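Local atomic coordinates of probable N-glycosylase/DNA lyase (PDB entry 3N0U), a protein that is probably a DNA glycosylase of the helix-hairpin-helix superfamily, with a largely helical fold. Residues F35-L41 with R148-E153; E53-C57 with H145-N149; E108-L112 with F130-K136. One frame throughout, in Å; residues are numbered along the deposited sequence.

Contact 1: residues F35-L41 with R148-E153; sequences FEEFKRL and RNTGVE
Phe-38 stacks on the Asn-149 amide and puts CE2 over a face of the Arg-148 guanidinium. Its CG stands anti to the carbonyl carbon (chi1 -63°), which holds the ring out against the Asn-149 amide, whose plane is tilted only 17° from it. OD1 of Asn-149 sits over a ring face, offset toward the perimeter and 3.5 Å from Phe-38 CZ, while CA of Asn-149 makes a CH-pi contact. NE and NH2 of Arg-148 both donate to Asn-149 OD1, NE at 2.8 Å, so Arg-148 grips OD1 side-on, with two nitrogens, and holds the amide in place over the ring; NE of Arg-148 also comes to 3.3 Å from Phe-38 CE2. NH1 of Arg-148 is held from elsewhere, by a salt bridge to Asp-206.

The backbone facing helix 13-44 is a Schellman motif closing helix 140-148: Gly-151, with positive phi, is its C-prime residue, and Val-152 N reaches back to Leu-147 O. Having no side chain, Gly-151 brings its CA to 4.2 Å from that of Lys-39.

Phe-35 turns its ring edge to the carbonyl oxygens of Gly-151 and Val-152, and packs CE2 3.5 Å from Glu-153 CG.

Charge gathers on the exposed side. The bent chain of Lys-39 carries NZ to 3.0 Å from Glu-153 OE2, a salt bridge to the anti lone pair, with a weak bond to Gly-151 O. Glu-153 OE1 pairs with Ser-201, and a water joins Lys-39 O to Thr-150 O.

Contact 2: residues E53-C57 with H145-N149; sequences ELSFC and HFLRN
The second helix of what is probably the helix-hairpin-helix unit, 140-148, packs its C-terminal end, with Asn-149 following, against helix 47-59, so that His-145, Phe-146 and Asn-149 meet Glu-53, Leu-54, Phe-56 and Cys-57. The contact is buried and mixes one strong polar link with a set of ring contacts.

Glu-53 provides the link. Its CG is anti to the backbone N (chi1 -164°), and a bend at the next bond turns the carboxylate toward Asn-149, whose ND2 donates to OE2 at 2.8 Å. The bond is fairly straight (157°), lies close to the amide plane and meets OE2 nearly end-on; the two side chains cross at about a right angle, with the carboxylate and amide planes 49° apart. The acid has further partners: OE1 forms a salt bridge with Lys-219 NZ and accepts from Gln-72. The O atom of Lys-219 in turn accepts from Asn-149 ND2 and His-145 NE2, so this buried polar cluster is closed by the end of the chain.

Around it the aromatic rings of Phe-146 and His-145 are covered by side chains of helix 47-59. CD1 of Leu-54 rests over one face of Phe-146, 4.0 Å from the centroid, while CD1 of Phe-146 approaches the Leu-54 backbone N at 3.5 Å. Cys-57 SG sits over a face of His-145, also 4.0 Å from its centroid, and packs on Phe-146 CB. Phe-56 and His-145 meet obliquely, CE2 to CE1 at 3.7 Å. A water bridges Cys-57 O and His-145 ND1.

Such docking of the second motif helix onto a neighbouring helix is consistent with the all-helical core of helix-hairpin-helix glycosylases.

Contact 3: residues E108-L112 with F130-K136; sequences ENRKL and FLVRNAK. With NA (sodium ion), chain D.
Leu-112 is the bump: its methyls fit between Phe-130 of helix 124-134 and Ala-135, the first residue beyond it, with Leu-131 more distant. CD2 meets the edge of the Phe-130 ring, 3.8 Å from CE1, the two side chains running antiparallel alongside each other. CD1 settles against Ala-135 CB at 3.9 Å; Leu-54 of helix 47-59 touches Leu-112 as well.

Beside this leucine, Asn-109 fits its flat amide against the backbone leaving the helix. OD1 accepts from Lys-136 N at 2.8 Å on a lone pair, and ND2 gives a straighter bond (164°) to Lys-136 O at 3.0 Å, so both polar atoms are used on one residue's peptide groups and the amide cannot easily turn. Lys-111 reaches along the exposed side with its chain fully extended beyond CG, and NZ donates to Asn-134 O at 2.8 Å. Across the outer edge, Glu-108 and Lys-136 pass at a slant, Glu-108 OE1 touching Lys-136 CG at 3.7 Å, while their charged ends stay apart.

Just behind, the carbonyls of Val-132 and Ala-135 bind a sodium ion, Ala-135 O at 2.3 Å, with Ile-138 O and two waters completing the site. A cation held by main-chain carbonyls at the hairpin is a recurrent feature of helix-hairpin-helix motifs, and helices 124-134 and 140-148 probably form one here.

In the fold
The contacts set neighbouring helices against the probable helix-hairpin-helix unit, from its metal-bound turn to its far end. Contact 2 is the core of the set, its centre about 5 Å from the centre of the chain, whereas contacts 1 and 3 are only partly buried. Contacts 1 and 2 share Arg-148 and Asn-149 and touch through Leu-41 and Glu-53, linking consecutive helices 13-44 and 47-59 to one helix end. Contact 3 joins contact 2 through Leu-131 on Phe-146 and is about 20 Å from contact 1, centre to centre. Chemistry follows place: buried carboxylate-amide pairing in contact 2, a lysine-glutamate bridge at the surface in contact 1, and side chains bonding to backbone carbonyl oxygens and an amide nitrogen in contact 3.

Contact 1: residues F35-L41 with R148-E153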
loop_
_atom_site.group_PDB
_atom_site.type_symbol
_atom_site.label_atom_id
_atom_site.label_comp_id
_atom_site.label_asym_id
_atom_site.label_seq_id
_atom_site.Cartn_x
_atom_site.Cartn_y
_atom_site.Cartn_z
ATOM N N PHE A 35 9.427 -2.972 7.944
ATOM C CA PHE A 35 10.197 -2.529 6.795
ATOM C C PHE A 35 11.276 -3.502 6.371
ATOM O O PHE A 35 11.581 -3.605 5.177
ATOM C CB PHE A 35 10.758 -1.118 6.965
ATOM C CG PHE A 35 10.278 -0.221 5.900
ATOM C CD1 PHE A 35 9.070 0.421 6.038
ATOM C CD2 PHE A 35 10.955 -0.136 4.699
ATOM C CE1 PHE A 35 8.572 1.202 5.028
ATOM C CE2 PHE A 35 10.455 0.639 3.667
ATOM C CZ PHE A 35 9.261 1.318 3.845
ATOM N N GLU A 36 11.849 -4.230 7.326
ATOM C CA GLU A 36 12.853 -5.235 6.974
ATOM C C GLU A 36 12.203 -6.321 6.123
ATOM O O GLU A 36 12.836 -6.879 5.228
ATOM C CB GLU A 36 13.500 -5.818 8.234
ATOM C CG GLU A 36 14.558 -4.911 8.827
ATOM C CD GLU A 36 14.691 -5.054 10.340
ATOM O OE1 GLU A 36 14.288 -6.114 10.880
ATOM O OE2 GLU A 36 15.199 -4.102 10.990
ATOM N N GLU A 37 10.935 -6.610 6.391
ATOM C CA GLU A 37 10.201 -7.596 5.612
ATOM C C GLU A 37 9.918 -7.047 4.205
ATOM O O GLU A 37 10.038 -7.757 3.203
ATOM C CB GLU A 37 8.913 -8.006 6.340
ATOM C CG GLU A 37 9.191 -8.694 7.694
ATOM C CD GLU A 37 7.976 -8.828 8.599
ATOM O OE1 GLU A 37 6.880 -8.383 8.209
ATOM O OE2 GLU A 37 8.130 -9.385 9.715
ATOM N N PHE A 38 9.592 -5.764 4.120
ATOM C CA PHE A 38 9.381 -5.146 2.816
ATOM C C PHE A 38 10.667 -5.180 2.001
ATOM O O PHE A 38 10.641 -5.499 0.817
ATOM C CB PHE A 38 8.952 -3.683 2.954
ATOM C CG PHE A 38 7.628 -3.480 3.666
ATOM C CD1 PHE A 38 6.692 -4.492 3.768
ATOM C CD2 PHE A 38 7.320 -2.239 4.170
ATOM C CE1 PHE A 38 5.483 -4.275 4.397
ATOM C CE2 PHE A 38 6.114 -2.007 4.806
ATOM C CZ PHE A 38 5.186 -3.024 4.911
ATOM N N LYS A 39 11.783 -4.807 2.628
ATOM C CA LYS A 39 13.071 -4.768 1.924
ATOM C C LYS A 39 13.457 -6.166 1.442
ATOM O O LYS A 39 14.008 -6.318 0.344
ATOM C CB LYS A 39 14.177 -4.138 2.787
ATOM C CG LYS A 39 13.979 -2.642 3.002
ATOM C CD LYS A 39 15.249 -1.946 3.477
ATOM C CE LYS A 39 15.632 -0.780 2.557
ATOM N NZ LYS A 39 14.488 0.155 2.257
ATOM N N ARG A 40 13.144 -7.175 2.247
ATOM C CA ARG A 40 13.455 -8.565 1.916
ATOM C C ARG A 40 12.703 -8.969 0.662
ATOM O O ARG A 40 13.263 -9.632 -0.205
ATOM C CB ARG A 40 13.122 -9.521 3.079
ATOM C CG ARG A 40 13.286 -11.004 2.738
ATOM C CD ARG A 40 12.831 -11.891 3.879
ATOM N NE ARG A 40 13.370 -11.432 5.156
ATOM C CZ ARG A 40 12.652 -11.252 6.263
ATOM N NH1 ARG A 40 11.350 -11.504 6.268
ATOM N NH2 ARG A 40 13.239 -10.824 7.372
ATOM N N LEU A 41 11.443 -8.550 0.548
ATOM C CA LEU A 41 10.636 -8.885 -0.622
ATOM C C LEU A 41 11.242 -8.244 -1.881
ATOM O O LEU A 41 11.413 -8.900 -2.892
ATOM C CB LEU A 41 9.190 -8.423 -0.406
ATOM C CG LEU A 41 8.264 -8.610 -1.602
ATOM C CD1 LEU A 41 8.202 -10.091 -2.034
ATOM C CD2 LEU A 41 6.871 -8.084 -1.320
ATOM N N ARG A 148 5.832 0.460 -1.881
ATOM C CA ARG A 148 6.278 0.592 -0.508
ATOM C C ARG A 148 6.491 -0.782 0.134
ATOM O O ARG A 148 7.469 -0.990 0.867
ATOM C CB ARG A 148 5.237 1.397 0.280
ATOM C CG ARG A 148 5.707 1.930 1.626
ATOM C CD ARG A 148 5.764 0.871 2.745
ATOM N NE ARG A 148 4.506 0.168 2.955
ATOM C CZ ARG A 148 3.534 0.579 3.763
ATOM N NH1 ARG A 148 3.639 1.716 4.416
ATOM N NH2 ARG A 148 2.424 -0.137 3.877
ATOM N N ASN A 149 5.562 -1.712 -0.134
ATOM C CA ASN A 149 5.624 -3.040 0.450
ATOM C C ASN A 149 6.771 -3.905 -0.119
ATOM O O ASN A 149 7.017 -5.008 0.361
ATOM C CB ASN A 149 4.284 -3.771 0.348
ATOM C CG ASN A 149 3.280 -3.302 1.389
ATOM O OD1 ASN A 149 3.434 -2.256 1.985
ATOM N ND2 ASN A 149 2.257 -4.078 1.596
ATOM N N THR A 150 7.467 -3.400 -1.131
ATOM C CA THR A 150 8.668 -4.055 -1.635
ATOM C C THR A 150 9.935 -3.301 -1.205
ATOM O O THR A 150 11.028 -3.610 -1.660
ATOM C CB THR A 150 8.669 -4.172 -3.180
ATOM O OG1 THR A 150 8.926 -2.887 -3.781
ATOM C CG2 THR A 150 7.363 -4.716 -3.662
ATOM N N GLY A 151 9.769 -2.312 -0.334
ATOM C CA GLY A 151 10.883 -1.590 0.258
ATOM C C GLY A 151 11.059 -0.151 -0.197
ATOM O O GLY A 151 11.958 0.541 0.297
ATOM N N VAL A 152 10.227 0.319 -1.127
ATOM C CA VAL A 152 10.355 1.705 -1.597
ATOM C C VAL A 152 9.944 2.700 -0.506
ATOM O O VAL A 152 8.903 2.537 0.144
ATOM C CB VAL A 152 9.524 1.953 -2.881
ATOM C CG1 VAL A 152 9.479 3.435 -3.237
ATOM C CG2 VAL A 152 10.098 1.135 -4.056
ATOM N N GLU A 153 10.759 3.724 -0.283
ATOM C CA GLU A 153 10.464 4.674 0.782
ATOM C C GLU A 153 9.971 6.037 0.316
ATOM O O GLU A 153 9.488 6.833 1.132
ATOM C CB GLU A 153 11.694 4.827 1.681
ATOM C CG GLU A 153 11.968 3.543 2.497
ATOM C CD GLU A 153 13.099 3.658 3.512
ATOM O OE1 GLU A 153 13.037 4.558 4.392
ATOM O OE2 GLU A 153 14.031 2.817 3.449
HETATM O O HOH W 1 13.987 -3.600 -1.329
#

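Contact 2: residues E53-C57 with H145-N149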
loop_
_atom_site.group_PDB
_atom_site.type_symbol
_atom_site.label_atom_id
_atom_site.label_comp_id
_atom_site.label_asym_id
_atom_site.label_seq_id
_atom_site.Cartn_x
_atom_site.Cartn_y
_atom_site.Cartn_z
ATOM N N GLU A 53 2.243 -10.050 -3.627
ATOM C CA GLU A 53 2.127 -8.762 -2.960
ATOM C C GLU A 53 1.284 -7.792 -3.786
ATOM O O GLU A 53 0.500 -7.031 -3.252
ATOM C CB GLU A 53 3.496 -8.156 -2.694
ATOM C CG GLU A 53 3.462 -7.011 -1.679
ATOM C CD GLU A 53 3.041 -7.487 -0.299
ATOM O OE1 GLU A 53 3.071 -8.714 -0.025
ATOM O OE2 GLU A 53 2.621 -6.643 0.497
ATOM N N LEU A 54 1.452 -7.806 -5.101
ATOM C CA LEU A 54 0.596 -6.997 -5.949
ATOM C C LEU A 54 -0.870 -7.405 -5.752
ATOM O O LEU A 54 -1.756 -6.551 -5.680
ATOM C CB LEU A 54 1.009 -7.139 -7.425
ATOM C CG LEU A 54 0.224 -6.261 -8.377
ATOM C CD1 LEU A 54 0.533 -4.772 -8.136
ATOM C CD2 LEU A 54 0.554 -6.663 -9.808
ATOM N N SER A 55 -1.118 -8.707 -5.641
ATOM C CA SER A 55 -2.479 -9.212 -5.402
ATOM C C SER A 55 -3.046 -8.785 -4.049
ATOM O O SER A 55 -4.237 -8.435 -3.951
ATOM C CB SER A 55 -2.523 -10.730 -5.558
ATOM O OG SER A 55 -2.081 -11.093 -6.869
ATOM N N PHE A 56 -2.194 -8.752 -3.027
ATOM C CA PHE A 56 -2.584 -8.238 -1.723
ATOM C C PHE A 56 -3.089 -6.808 -1.894
ATOM O O PHE A 56 -4.109 -6.421 -1.333
ATOM C CB PHE A 56 -1.405 -8.294 -0.741
ATOM C CG PHE A 56 -1.616 -7.497 0.518
ATOM C CD1 PHE A 56 -2.293 -8.043 1.591
ATOM C CD2 PHE A 56 -1.120 -6.210 0.635
ATOM C CE1 PHE A 56 -2.489 -7.313 2.749
ATOM C CE2 PHE A 56 -1.315 -5.481 1.791
ATOM C CZ PHE A 56 -2.008 -6.036 2.850
ATOM N N CYS A 57 -2.389 -6.020 -2.697
ATOM C CA CYS A 57 -2.783 -4.634 -2.875
ATOM C C CYS A 57 -4.093 -4.490 -3.672
ATOM O O CYS A 57 -4.895 -3.597 -3.407
ATOM C CB CYS A 57 -1.642 -3.830 -3.505
ATOM S SG CYS A 57 -0.196 -3.720 -2.425
ATOM N N HIS A 145 1.241 1.676 -2.596
ATOM C CA HIS A 145 1.205 0.657 -1.565
ATOM C C HIS A 145 2.068 -0.548 -1.927
ATOM O O HIS A 145 2.888 -0.996 -1.115
ATOM C CB HIS A 145 -0.249 0.236 -1.386
ATOM C CG HIS A 145 -0.506 -0.619 -0.194
ATOM N ND1 HIS A 145 -1.749 -1.152 0.063
ATOM C CD2 HIS A 145 0.295 -1.013 0.825
ATOM C CE1 HIS A 145 -1.704 -1.854 1.183
ATOM N NE2 HIS A 145 -0.475 -1.785 1.666
ATOM N N PHE A 146 1.881 -1.063 -3.144
ATOM C CA PHE A 146 2.679 -2.183 -3.628
ATOM C C PHE A 146 4.175 -1.839 -3.572
ATOM O O PHE A 146 4.990 -2.609 -3.040
ATOM C CB PHE A 146 2.271 -2.557 -5.063
ATOM C CG PHE A 146 3.222 -3.514 -5.747
ATOM C CD1 PHE A 146 3.295 -4.831 -5.359
ATOM C CD2 PHE A 146 4.034 -3.073 -6.758
ATOM C CE1 PHE A 146 4.162 -5.695 -5.975
ATOM C CE2 PHE A 146 4.916 -3.934 -7.371
ATOM C CZ PHE A 146 4.971 -5.248 -6.973
ATOM N N LEU A 147 4.548 -0.703 -4.136
ATOM C CA LEU A 147 5.961 -0.347 -4.179
ATOM C C LEU A 147 6.550 -0.207 -2.770
ATOM O O LEU A 147 7.622 -0.743 -2.462
ATOM C CB LEU A 147 6.176 0.898 -5.048
ATOM C CG LEU A 147 5.929 0.635 -6.548
ATOM C CD1 LEU A 147 5.826 1.931 -7.321
ATOM C CD2 LEU A 147 7.026 -0.258 -7.136
ATOM N N ARG A 148 5.832 0.460 -1.881
ATOM C CA ARG A 148 6.278 0.592 -0.508
ATOM C C ARG A 148 6.491 -0.782 0.134
ATOM O O ARG A 148 7.469 -0.990 0.867
ATOM C CB ARG A 148 5.237 1.397 0.280
ATOM C CG ARG A 148 5.707 1.930 1.626
ATOM C CD ARG A 148 5.764 0.871 2.745
ATOM N NE ARG A 148 4.506 0.168 2.955
ATOM C CZ ARG A 148 3.534 0.579 3.763
ATOM N NH1 ARG A 148 3.639 1.716 4.416
ATOM N NH2 ARG A 148 2.424 -0.137 3.877
ATOM N N ASN A 149 5.562 -1.712 -0.134
ATOM C CA ASN A 149 5.624 -3.040 0.450
ATOM C C ASN A 149 6.771 -3.905 -0.119
ATOM O O ASN A 149 7.017 -5.008 0.361
ATOM C CB ASN A 149 4.284 -3.771 0.348
ATOM C CG ASN A 149 3.280 -3.302 1.389
ATOM O OD1 ASN A 149 3.434 -2.256 1.985
ATOM N ND2 ASN A 149 2.257 -4.078 1.596
HETATM O O HOH W 2 -3.724 -1.323 -2.036
#

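Contact 3: residues E108-L112 with F130-K136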
loop_
_atom_site.group_PDB
_atom_site.type_symbol
_atom_site.label_atom_id
_atom_site.label_comp_id
_atom_site.label_asym_id
_atom_site.label_seq_id
_atom_site.Cartn_x
_atom_site.Cartn_y
_atom_site.Cartn_z
ATOM N N GLU A 108 -6.047 -11.142 -14.749
ATOM C CA GLU A 108 -5.593 -10.278 -15.841
ATOM C C GLU A 108 -4.166 -9.802 -15.610
ATOM O O GLU A 108 -3.378 -9.670 -16.548
ATOM C CB GLU A 108 -6.514 -9.072 -16.005
ATOM C CG GLU A 108 -7.900 -9.388 -16.494
ATOM C CD GLU A 108 -8.794 -8.146 -16.517
ATOM O OE1 GLU A 108 -9.264 -7.715 -15.435
ATOM O OE2 GLU A 108 -9.006 -7.589 -17.614
ATOM N N ASN A 109 -3.828 -9.554 -14.356
ATOM C CA ASN A 109 -2.511 -9.025 -14.018
ATOM C C ASN A 109 -1.393 -10.035 -14.210
ATOM O O ASN A 109 -0.212 -9.684 -14.125
ATOM C CB ASN A 109 -2.511 -8.514 -12.580
ATOM C CG ASN A 109 -3.225 -7.220 -12.447
ATOM O OD1 ASN A 109 -3.444 -6.533 -13.429
ATOM N ND2 ASN A 109 -3.606 -6.871 -11.233
ATOM N N ARG A 110 -1.743 -11.293 -14.443
ATOM C CA ARG A 110 -0.708 -12.299 -14.633
ATOM C C ARG A 110 0.160 -11.965 -15.846
ATOM O O ARG A 110 1.283 -12.449 -15.973
ATOM C CB ARG A 110 -1.314 -13.707 -14.712
ATOM C CG ARG A 110 -1.945 -14.115 -13.410
ATOM C CD ARG A 110 -2.753 -15.380 -13.538
ATOM N NE ARG A 110 -3.365 -15.745 -12.267
ATOM C CZ ARG A 110 -4.280 -16.690 -12.110
ATOM N NH1 ARG A 110 -4.735 -17.372 -13.159
ATOM N NH2 ARG A 110 -4.737 -16.956 -10.885
ATOM N N LYS A 111 -0.353 -11.113 -16.721
ATOM C CA LYS A 111 0.438 -10.620 -17.845
ATOM C C LYS A 111 1.730 -9.931 -17.379
ATOM O O LYS A 111 2.669 -9.777 -18.166
ATOM C CB LYS A 111 -0.373 -9.618 -18.684
ATOM C CG LYS A 111 -0.640 -8.315 -17.956
ATOM C CD LYS A 111 -1.507 -7.341 -18.748
ATOM C CE LYS A 111 -1.790 -6.096 -17.896
ATOM N NZ LYS A 111 -2.602 -5.079 -18.620
ATOM N N LEU A 112 1.760 -9.500 -16.117
ATOM C CA LEU A 112 2.905 -8.758 -15.573
ATOM C C LEU A 112 3.988 -9.655 -14.990
ATOM O O LEU A 112 5.066 -9.175 -14.655
ATOM C CB LEU A 112 2.448 -7.779 -14.484
ATOM C CG LEU A 112 1.455 -6.736 -14.971
ATOM C CD1 LEU A 112 1.041 -5.841 -13.811
ATOM C CD2 LEU A 112 2.049 -5.921 -16.137
ATOM N N PHE A 130 3.436 3.223 -14.382
ATOM C CA PHE A 130 3.216 1.996 -15.143
ATOM C C PHE A 130 2.106 1.149 -14.561
ATOM O O PHE A 130 1.253 0.661 -15.277
ATOM C CB PHE A 130 4.488 1.160 -15.218
ATOM C CG PHE A 130 4.280 -0.165 -15.896
ATOM C CD1 PHE A 130 3.911 -1.280 -15.165
ATOM C CD2 PHE A 130 4.396 -0.274 -17.270
ATOM C CE1 PHE A 130 3.691 -2.497 -15.792
ATOM C CE2 PHE A 130 4.178 -1.494 -17.907
ATOM C CZ PHE A 130 3.824 -2.598 -17.169
ATOM N N LEU A 131 2.126 0.973 -13.250
ATOM C CA LEU A 131 1.147 0.132 -12.596
ATOM C C LEU A 131 -0.230 0.761 -12.651
ATOM O O LEU A 131 -1.216 0.064 -12.837
ATOM C CB LEU A 131 1.560 -0.110 -11.147
ATOM C CG LEU A 131 2.775 -1.006 -10.971
ATOM C CD1 LEU A 131 3.281 -0.893 -9.546
ATOM C CD2 LEU A 131 2.468 -2.469 -11.354
ATOM N N VAL A 132 -0.316 2.067 -12.461
ATOM C CA VAL A 132 -1.598 2.739 -12.591
ATOM C C VAL A 132 -2.206 2.474 -13.961
ATOM O O VAL A 132 -3.399 2.163 -14.084
ATOM C CB VAL A 132 -1.468 4.247 -12.369
ATOM C CG1 VAL A 132 -2.767 4.948 -12.706
ATOM C CG2 VAL A 132 -1.099 4.531 -10.922
ATOM N N ARG A 133 -1.401 2.580 -15.005
ATOM C CA ARG A 133 -1.943 2.420 -16.346
ATOM C C ARG A 133 -2.228 0.960 -16.719
ATOM O O ARG A 133 -3.182 0.679 -17.457
ATOM C CB ARG A 133 -1.008 3.037 -17.391
ATOM C CG ARG A 133 -1.574 2.966 -18.818
ATOM C CD ARG A 133 -0.682 3.645 -19.823
ATOM N NE ARG A 133 -0.402 5.018 -19.428
ATOM C CZ ARG A 133 -1.152 6.069 -19.749
ATOM N NH1 ARG A 133 -2.252 5.914 -20.481
ATOM N NH2 ARG A 133 -0.800 7.281 -19.335
ATOM N N ASN A 134 -1.416 0.037 -16.202
ATOM C CA ASN A 134 -1.368 -1.318 -16.743
ATOM C C ASN A 134 -1.852 -2.438 -15.833
ATOM O O ASN A 134 -2.194 -3.518 -16.307
ATOM C CB ASN A 134 0.053 -1.603 -17.222
ATOM C CG ASN A 134 0.418 -0.762 -18.409
ATOM O OD1 ASN A 134 1.231 0.162 -18.317
ATOM N ND2 ASN A 134 -0.189 -1.067 -19.537
ATOM N N ALA A 135 -1.868 -2.194 -14.529
ATOM C CA ALA A 135 -2.299 -3.231 -13.595
ATOM C C ALA A 135 -3.741 -3.020 -13.195
ATOM O O ALA A 135 -4.081 -1.981 -12.669
ATOM C CB ALA A 135 -1.407 -3.231 -12.360
ATOM N N LYS A 136 -4.583 -4.023 -13.408
ATOM C CA LYS A 136 -6.001 -3.945 -13.059
ATOM C C LYS A 136 -6.199 -3.928 -11.556
ATOM O O LYS A 136 -5.506 -4.626 -10.828
ATOM C CB LYS A 136 -6.723 -5.159 -13.655
ATOM C CG LYS A 136 -6.555 -5.270 -15.168
ATOM C CD LYS A 136 -7.119 -4.040 -15.846
ATOM C CE LYS A 136 -7.169 -4.205 -17.352
ATOM N NZ LYS A 136 -7.670 -2.966 -18.006
HETATM NA NA NA D . -4.323 0.306 -12.988
HETATM O O HOH W 3 -5.281 -0.200 -15.408
HETATM O O HOH W 4 -6.678 0.551 -12.125
#